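Local structure of triacylglycerol lipase (Clostridium botulinum, 5AH1) at residues T121-E134 against S265-K277. The protein hydrolyses synthetic polyesters and probably triacylglycerols, as a zinc-binding esterase of the alpha/beta-hydrolase class. Numbering follows the deposited sequence.
Sequences TVGPVSSNWDRACE and SIYDLKLDQWGLK. With ZN (zinc ion), chain B.
Gln273 and Asp130 are joined by a direct hydrogen bond in this buried contact: Gln273 NE2 donates to Asp130 OD2 at 2.9 Å. Asp130 OD2 lies in the plane of the Gln273 amide, while the donor meets the carboxylate on its anti side, 31° out of its plane. The glutamine gets there by folding, its CG lodged between backbone N and carbonyl carbon (chi1 77°) and the chain bent again at chi2. Asp130 OD1 binds zinc at 1.9 Å while the amide holds the other oxygen, OD2, an arrangement consistent with a second-shell role in orienting the carboxylate. Water 4 adds a further grip, donating to Asp130 OD2 while accepting from Ser127 N and, at the ring edge, Trp274 NE1. Nearer Lys270, water 3 donates to Glu134 OE2 and Lys270 O; Glu134 OE2 is also held by Tyr146. Water 2 bridges Val125 N and Leu269 O. Further along, Pro124 sets its CD against Leu269 O (3.3 Å), and Val125 CG2 meets Leu271 CD1 at 3.9 Å, the two side chains crossing at about a right angle. Lys270 runs past Pro124 and Thr121 CG2, then turns at chi4 (66°) to bring NZ to Asp268 O, water 1 and Glu93. Loop 265-277 thus packs against the loop that leads from edge strand 117-120 into helix 128-140, and against Asp130 in its first turn, which binds zinc with His150, His156 and Asp302 in this alpha/beta-hydrolase.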
loop_
_atom_site.group_PDB
_atom_site.type_symbol
_atom_site.label_atom_id
_atom_site.label_comp_id
_atom_site.label_asym_id
_atom_site.label_seq_id
_atom_site.Cartn_x
_atom_site.Cartn_y
_atom_site.Cartn_z
ATOM N N THR A 121 -10.689 -3.152 -1.996
ATOM C CA THR A 121 -10.707 -2.027 -1.072
ATOM C C THR A 121 -10.745 -2.557 0.355
ATOM O O THR A 121 -11.564 -3.425 0.675
ATOM C CB THR A 121 -11.865 -1.090 -1.405
ATOM O OG1 THR A 121 -11.627 -0.592 -2.736
ATOM C CG2 THR A 121 -11.950 0.059 -0.417
ATOM N N VAL A 122 -9.829 -2.063 1.185
ATOM C CA VAL A 122 -9.666 -2.504 2.560
ATOM C C VAL A 122 -9.578 -1.290 3.496
ATOM O O VAL A 122 -9.645 -0.152 3.035
ATOM C CB VAL A 122 -8.429 -3.429 2.695
ATOM C CG1 VAL A 122 -8.585 -4.666 1.795
ATOM C CG2 VAL A 122 -7.132 -2.684 2.367
ATOM N N GLY A 123 -9.450 -1.516 4.808
ATOM C CA GLY A 123 -9.477 -0.418 5.746
ATOM C C GLY A 123 -8.334 0.555 5.489
ATOM O O GLY A 123 -7.168 0.129 5.394
ATOM N N PRO A 124 -8.636 1.855 5.371
ATOM C CA PRO A 124 -7.581 2.821 5.049
ATOM C C PRO A 124 -6.553 3.025 6.175
ATOM O O PRO A 124 -5.427 3.448 5.892
ATOM C CB PRO A 124 -8.355 4.111 4.762
ATOM C CG PRO A 124 -9.643 3.948 5.490
ATOM C CD PRO A 124 -9.966 2.490 5.391
ATOM N N VAL A 125 -6.932 2.792 7.432
ATOM C CA VAL A 125 -6.021 3.042 8.544
ATOM C C VAL A 125 -5.916 1.872 9.521
ATOM O O VAL A 125 -5.393 2.019 10.618
ATOM C CB VAL A 125 -6.442 4.333 9.299
ATOM C CG1 VAL A 125 -6.397 5.554 8.370
ATOM C CG2 VAL A 125 -7.833 4.207 9.925
ATOM N N SER A 126 -6.400 0.712 9.102
ATOM C CA SER A 126 -6.328 -0.489 9.919
ATOM C C SER A 126 -4.980 -1.200 9.792
ATOM O O SER A 126 -4.162 -0.879 8.925
ATOM C CB SER A 126 -7.488 -1.417 9.588
ATOM O OG SER A 126 -8.712 -0.765 9.902
ATOM N N SER A 127 -4.747 -2.187 10.654
ATOM C CA SER A 127 -3.506 -2.940 10.612
ATOM C C SER A 127 -3.412 -3.788 9.342
ATOM O O SER A 127 -4.398 -4.061 8.674
ATOM C CB SER A 127 -3.416 -3.867 11.806
ATOM O OG SER A 127 -4.430 -4.851 11.719
ATOM N N ASN A 128 -2.202 -4.227 9.026
ATOM C CA ASN A 128 -2.009 -5.126 7.892
ATOM C C ASN A 128 -2.726 -6.463 8.094
ATOM O O ASN A 128 -3.256 -7.026 7.138
ATOM C CB ASN A 128 -0.515 -5.326 7.633
ATOM C CG ASN A 128 0.072 -4.186 6.840
ATOM O OD1 ASN A 128 -0.411 -3.891 5.739
ATOM N ND2 ASN A 128 1.123 -3.561 7.352
ATOM N N TRP A 129 -2.746 -6.982 9.314
ATOM C CA TRP A 129 -3.528 -8.188 9.576
ATOM C C TRP A 129 -5.000 -7.947 9.227
ATOM O O TRP A 129 -5.632 -8.721 8.488
ATOM C CB TRP A 129 -3.414 -8.580 11.040
ATOM C CG TRP A 129 -4.277 -9.756 11.436
ATOM C CD1 TRP A 129 -5.629 -9.736 11.715
ATOM C CD2 TRP A 129 -3.859 -11.123 11.612
ATOM N NE1 TRP A 129 -6.056 -10.994 12.047
ATOM C CE2 TRP A 129 -4.995 -11.859 11.999
ATOM C CE3 TRP A 129 -2.630 -11.800 11.470
ATOM C CZ2 TRP A 129 -4.934 -13.221 12.294
ATOM C CZ3 TRP A 129 -2.582 -13.142 11.752
ATOM C CH2 TRP A 129 -3.723 -13.844 12.144
ATOM N N ASP A 130 -5.563 -6.860 9.757
ATOM C CA ASP A 130 -6.981 -6.602 9.539
ATOM C C ASP A 130 -7.244 -6.410 8.041
ATOM O O ASP A 130 -8.212 -6.936 7.497
ATOM C CB ASP A 130 -7.459 -5.371 10.315
ATOM C CG ASP A 130 -7.499 -5.570 11.851
ATOM O OD1 ASP A 130 -7.067 -6.630 12.379
ATOM O OD2 ASP A 130 -7.993 -4.636 12.531
ATOM N N ARG A 131 -6.383 -5.641 7.390
ATOM C CA ARG A 131 -6.502 -5.414 5.953
ATOM C C ARG A 131 -6.382 -6.690 5.127
ATOM O O ARG A 131 -7.059 -6.834 4.125
ATOM C CB ARG A 131 -5.490 -4.358 5.525
ATOM C CG ARG A 131 -5.860 -2.941 6.045
ATOM C CD ARG A 131 -4.702 -1.974 5.934
ATOM N NE ARG A 131 -4.005 -2.017 4.646
ATOM C CZ ARG A 131 -4.017 -1.054 3.725
ATOM N NH1 ARG A 131 -4.827 0.003 3.806
ATOM N NH2 ARG A 131 -3.246 -1.198 2.661
ATOM N N ALA A 132 -5.518 -7.604 5.541
ATOM C CA ALA A 132 -5.395 -8.879 4.850
ATOM C C ALA A 132 -6.670 -9.724 4.976
ATOM O O ALA A 132 -7.101 -10.346 4.005
ATOM C CB ALA A 132 -4.181 -9.644 5.337
ATOM N N CYS A 133 -7.267 -9.745 6.168
ATOM C CA CYS A 133 -8.522 -10.448 6.365
ATOM C C CYS A 133 -9.620 -9.821 5.524
ATOM O O CYS A 133 -10.458 -10.517 4.959
ATOM C CB CYS A 133 -8.925 -10.424 7.841
ATOM S SG CYS A 133 -7.780 -11.308 8.957
ATOM N N GLU A 134 -9.626 -8.493 5.460
ATOM C CA GLU A 134 -10.588 -7.777 4.627
ATOM C C GLU A 134 -10.357 -8.084 3.149
ATOM O O GLU A 134 -11.315 -8.276 2.401
ATOM C CB GLU A 134 -10.512 -6.287 4.919
ATOM C CG GLU A 134 -10.967 -5.972 6.347
ATOM C CD GLU A 134 -10.446 -4.656 6.875
ATOM O OE1 GLU A 134 -9.811 -3.886 6.129
ATOM O OE2 GLU A 134 -10.690 -4.376 8.073
ATOM N N SER A 265 -19.875 13.374 3.113
ATOM C CA SER A 265 -19.949 11.925 3.275
ATOM C C SER A 265 -19.590 11.207 1.989
ATOM O O SER A 265 -20.447 10.627 1.335
ATOM C CB SER A 265 -21.351 11.512 3.723
ATOM O OG SER A 265 -21.686 12.175 4.916
ATOM N N ILE A 266 -18.310 11.238 1.637
ATOM C CA ILE A 266 -17.843 10.631 0.397
ATOM C C ILE A 266 -16.681 9.670 0.658
ATOM O O ILE A 266 -16.016 9.230 -0.275
ATOM C CB ILE A 266 -17.483 11.708 -0.658
ATOM C CG1 ILE A 266 -16.305 12.575 -0.203
ATOM C CG2 ILE A 266 -18.714 12.550 -0.964
ATOM C CD1 ILE A 266 -15.844 13.602 -1.245
ATOM N N TYR A 267 -16.445 9.335 1.925
ATOM C CA TYR A 267 -15.481 8.296 2.279
ATOM C C TYR A 267 -15.783 7.746 3.671
ATOM O O TYR A 267 -16.394 8.409 4.494
ATOM C CB TYR A 267 -14.033 8.807 2.182
ATOM C CG TYR A 267 -13.725 9.981 3.063
ATOM C CD1 TYR A 267 -14.017 11.277 2.652
ATOM C CD2 TYR A 267 -13.168 9.803 4.315
ATOM C CE1 TYR A 267 -13.748 12.360 3.457
ATOM C CE2 TYR A 267 -12.891 10.873 5.124
ATOM C CZ TYR A 267 -13.191 12.151 4.704
ATOM O OH TYR A 267 -12.908 13.197 5.546
ATOM N N ASP A 268 -15.343 6.517 3.903
ATOM C CA ASP A 268 -15.657 5.740 5.101
ATOM C C ASP A 268 -14.322 5.196 5.598
ATOM O O ASP A 268 -13.551 4.639 4.818
ATOM C CB ASP A 268 -16.626 4.623 4.672
ATOM C CG ASP A 268 -17.012 3.646 5.788
ATOM O OD1 ASP A 268 -16.478 3.691 6.917
ATOM O OD2 ASP A 268 -17.895 2.797 5.497
ATOM N N LEU A 269 -14.016 5.404 6.872
ATOM C CA LEU A 269 -12.746 4.931 7.445
ATOM C C LEU A 269 -12.775 3.451 7.824
ATOM O O LEU A 269 -11.736 2.873 8.129
ATOM C CB LEU A 269 -12.337 5.765 8.651
ATOM C CG LEU A 269 -12.153 7.249 8.355
ATOM C CD1 LEU A 269 -11.940 8.020 9.646
ATOM C CD2 LEU A 269 -11.004 7.485 7.383
ATOM N N LYS A 270 -13.954 2.837 7.786
ATOM C CA LYS A 270 -14.092 1.380 7.877
ATOM C C LYS A 270 -13.516 0.795 9.166
ATOM O O LYS A 270 -12.984 -0.314 9.170
ATOM C CB LYS A 270 -13.482 0.707 6.637
ATOM C CG LYS A 270 -13.914 1.375 5.334
ATOM C CD LYS A 270 -13.491 0.630 4.057
ATOM C CE LYS A 270 -13.974 1.368 2.822
ATOM N NZ LYS A 270 -13.329 2.679 2.629
ATOM N N LEU A 271 -13.708 1.507 10.276
ATOM C CA LEU A 271 -13.244 1.058 11.588
ATOM C C LEU A 271 -14.365 0.359 12.374
ATOM O O LEU A 271 -14.410 0.434 13.598
ATOM C CB LEU A 271 -12.651 2.248 12.361
ATOM C CG LEU A 271 -11.329 2.741 11.751
ATOM C CD1 LEU A 271 -10.980 4.115 12.276
ATOM C CD2 LEU A 271 -10.184 1.766 11.992
ATOM N N ASP A 272 -15.234 -0.336 11.652
ATOM C CA ASP A 272 -16.349 -1.083 12.223
ATOM C C ASP A 272 -15.911 -1.988 13.376
ATOM O O ASP A 272 -16.616 -2.111 14.381
ATOM C CB ASP A 272 -17.012 -1.975 11.165
ATOM C CG ASP A 272 -17.490 -1.222 9.939
ATOM O OD1 ASP A 272 -16.811 -0.284 9.478
ATOM O OD2 ASP A 272 -18.555 -1.610 9.419
ATOM N N GLN A 273 -14.761 -2.636 13.219
ATOM C CA GLN A 273 -14.342 -3.664 14.165
ATOM C C GLN A 273 -14.009 -3.084 15.529
ATOM O O GLN A 273 -14.060 -3.788 16.521
ATOM C CB GLN A 273 -13.185 -4.516 13.612
ATOM C CG GLN A 273 -11.796 -3.877 13.631
ATOM C CD GLN A 273 -11.544 -2.956 12.463
ATOM O OE1 GLN A 273 -12.418 -2.200 12.031
ATOM N NE2 GLN A 273 -10.331 -3.013 11.936
ATOM N N TRP A 274 -13.662 -1.797 15.532
ATOM C CA TRP A 274 -13.330 -1.051 16.736
ATOM C C TRP A 274 -14.515 -0.310 17.339
ATOM O O TRP A 274 -14.341 0.438 18.286
ATOM C CB TRP A 274 -12.220 -0.039 16.431
ATOM C CG TRP A 274 -10.899 -0.665 16.071
ATOM C CD1 TRP A 274 -10.319 -0.721 14.834
ATOM C CD2 TRP A 274 -9.998 -1.326 16.962
ATOM N NE1 TRP A 274 -9.113 -1.372 14.895
ATOM C CE2 TRP A 274 -8.882 -1.736 16.198
ATOM C CE3 TRP A 274 -10.012 -1.589 18.337
ATOM C CZ2 TRP A 274 -7.814 -2.415 16.756
ATOM C CZ3 TRP A 274 -8.946 -2.254 18.889
ATOM C CH2 TRP A 274 -7.847 -2.652 18.100
ATOM N N GLY A 275 -15.716 -0.510 16.808
ATOM C CA GLY A 275 -16.879 0.207 17.297
ATOM C C GLY A 275 -16.848 1.664 16.887
ATOM O O GLY A 275 -17.457 2.501 17.556
ATOM N N LEU A 276 -16.179 1.960 15.771
ATOM C CA LEU A 276 -16.039 3.325 15.288
ATOM C C LEU A 276 -16.744 3.570 13.949
ATOM O O LEU A 276 -16.295 4.387 13.163
ATOM C CB LEU A 276 -14.549 3.709 15.217
ATOM C CG LEU A 276 -13.863 3.837 16.587
ATOM C CD1 LEU A 276 -12.375 4.039 16.410
ATOM C CD2 LEU A 276 -14.470 4.971 17.403
ATOM N N LYS A 277 -17.896 2.941 13.733
ATOM C CA LYS A 277 -18.752 3.335 12.614
ATOM C C LYS A 277 -19.304 4.738 12.836
ATOM O O LYS A 277 -19.511 5.155 13.977
ATOM C CB LYS A 277 -19.920 2.362 12.456
ATOM C CG LYS A 277 -19.463 0.971 12.108
ATOM C CD LYS A 277 -20.605 -0.037 12.138
ATOM C CE LYS A 277 -21.535 0.115 10.964
ATOM N NZ LYS A 277 -22.285 -1.160 10.752
HETATM ZN ZN ZN B . -7.102 -6.475 14.310
HETATM O O HOH W 1 -10.667 2.185 1.979
HETATM O O HOH W 2 -9.331 1.513 8.395
HETATM O O HOH W 3 -10.650 -1.811 8.721
HETATM O O HOH W 4 -6.853 -2.190 12.835
#